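Local atomic coordinates of sigma-C capsid protein (Avian reovirus, PDB entry 2VRS), a protein that forms the trimeric fibre of the virion that attaches the virus to host cells, and also induces apoptosis in them. Residues C[9-12]-C[13-17]. Residues are numbered along the deposited sequence; the frame is centred on the assembly and turned at random.
Sequences NSTA and ISNLK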
loop_
_atom_site.group_PDB
_atom_site.type_symbol
_atom_site.label_atom_id
_atom_site.label_comp_id
_atom_site.label_asym_id
_atom_site.label_seq_id
_atom_site.Cartn_x
_atom_site.Cartn_y
_atom_site.Cartn_z
ATOM N N ASN C 9 -32.071 53.722 -55.445
ATOM C CA ASN C 9 -30.752 53.315 -54.990
ATOM C C ASN C 9 -30.516 53.687 -53.543
ATOM O O ASN C 9 -29.961 52.895 -52.787
ATOM C CB ASN C 9 -29.689 53.884 -55.893
ATOM C CG ASN C 9 -29.582 53.114 -57.203
ATOM O OD1 ASN C 9 -30.095 51.994 -57.311
ATOM N ND2 ASN C 9 -28.899 53.691 -58.186
ATOM N N SER C 10 -30.987 54.872 -53.140
ATOM C CA SER C 10 -30.913 55.295 -51.736
ATOM C C SER C 10 -31.644 54.352 -50.767
ATOM O O SER C 10 -31.102 54.021 -49.700
ATOM C CB SER C 10 -31.434 56.730 -51.581
ATOM O OG SER C 10 -31.343 57.131 -50.224
ATOM N N THR C 11 -32.857 53.928 -51.120
ATOM C CA THR C 11 -33.593 52.938 -50.320
ATOM C C THR C 11 -32.820 51.603 -50.192
ATOM O O THR C 11 -32.741 51.029 -49.101
ATOM C CB THR C 11 -34.964 52.646 -50.904
ATOM O OG1 THR C 11 -35.678 53.873 -51.064
ATOM C CG2 THR C 11 -35.760 51.733 -49.975
ATOM N N ALA C 12 -32.283 51.125 -51.311
ATOM C CA ALA C 12 -31.421 49.925 -51.323
ATOM C C ALA C 12 -30.205 50.090 -50.411
ATOM O O ALA C 12 -29.882 49.198 -49.611
ATOM C CB ALA C 12 -31.000 49.593 -52.769
ATOM N N ILE C 13 -29.525 51.226 -50.515
ATOM C CA ILE C 13 -28.404 51.544 -49.621
ATOM C C ILE C 13 -28.815 51.490 -48.126
ATOM O O ILE C 13 -28.085 50.921 -47.299
ATOM C CB ILE C 13 -27.723 52.884 -50.026
ATOM C CG1 ILE C 13 -26.956 52.710 -51.341
ATOM C CG2 ILE C 13 -26.800 53.446 -48.918
ATOM C CD1 ILE C 13 -26.721 54.050 -52.115
ATOM N N SER C 14 -29.977 52.043 -47.781
ATOM C CA SER C 14 -30.477 52.020 -46.394
ATOM C C SER C 14 -30.712 50.586 -45.902
ATOM O O SER C 14 -30.430 50.252 -44.749
ATOM C CB SER C 14 -31.755 52.851 -46.254
ATOM O OG SER C 14 -31.500 54.172 -46.725
ATOM N N ASN C 15 -31.205 49.744 -46.795
ATOM C CA ASN C 15 -31.386 48.324 -46.485
ATOM C C ASN C 15 -30.061 47.602 -46.276
ATOM O O ASN C 15 -29.961 46.753 -45.385
ATOM C CB ASN C 15 -32.206 47.643 -47.565
ATOM C CG ASN C 15 -33.659 48.045 -47.510
ATOM O OD1 ASN C 15 -34.155 48.434 -46.453
ATOM N ND2 ASN C 15 -34.347 47.972 -48.643
ATOM N N LEU C 16 -29.055 47.947 -47.085
ATOM C CA LEU C 16 -27.708 47.398 -46.921
ATOM C C LEU C 16 -27.069 47.821 -45.594
ATOM O O LEU C 16 -26.458 46.992 -44.908
ATOM C CB LEU C 16 -26.793 47.784 -48.091
ATOM C CG LEU C 16 -27.069 47.284 -49.517
ATOM C CD1 LEU C 16 -25.969 47.801 -50.408
ATOM C CD2 LEU C 16 -27.184 45.779 -49.601
ATOM N N LYS C 17 -27.206 49.105 -45.238
ATOM C CA LYS C 17 -26.768 49.642 -43.927
ATOM C C LYS C 17 -27.300 48.809 -42.760
ATOM O O LYS C 17 -26.565 48.539 -41.786
ATOM C CB LYS C 17 -27.268 51.090 -43.726
ATOM C CG LYS C 17 -26.244 52.185 -43.900
ATOM C CD LYS C 17 -26.897 53.585 -43.827
ATOM C CE LYS C 17 -25.883 54.711 -44.133
ATOM N NZ LYS C 17 -26.501 56.071 -44.400
HETATM O O HOH W 1 -33.264 55.616 -48.267
#
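Asn9 and Ile13, one turn apart on helix 3-38, are joined by the first of four successive i to i+4 backbone bonds in the parallel three-stranded alpha-helical coiled coil that forms the N-terminal part of this fibre fragment. Ile13 N donates to Asn9 O at 2.9 Å with an N-H...O angle of 166°. Ser14 N to Ser10 O, Asn15 N to Thr11 O and Leu16 N to Ala12 O follow in regular alpha-helical spacing, and Lys17 N to Ile13 O carries the ladder onward.

The apolar side of the helix lies on the inside of the trimer. Ile13 sets CG1 beside its own backbone N (chi1 -71°), which lays the branch back over the preceding turn, CG1 standing 3.3 Å from Asn9 O. Leu16 leans the same way, its CG 3.4 Å from Ala12 O. Both side chains are buried by the other subunits: Ile13 packs on Ile13 of the second, and Leu16 on Leu16 of both, layers of the coiled-coil core. Asn9 meets Asn9 of the third subunit, a polar residue set among these apolar positions.

Polar groups occupy the outer side. Asn15 leans back along the helix, its amide beside Thr11, with ND2 4.2 Å from Thr11 CG2. Ser10 and Ser14, one turn apart, share a water that bridges their hydroxyls. Ser10 carries OG opposite its own backbone N (chi1 -179°), 3.1 Å from this water, whereas Ser14 OG lies 2.8 Å from it.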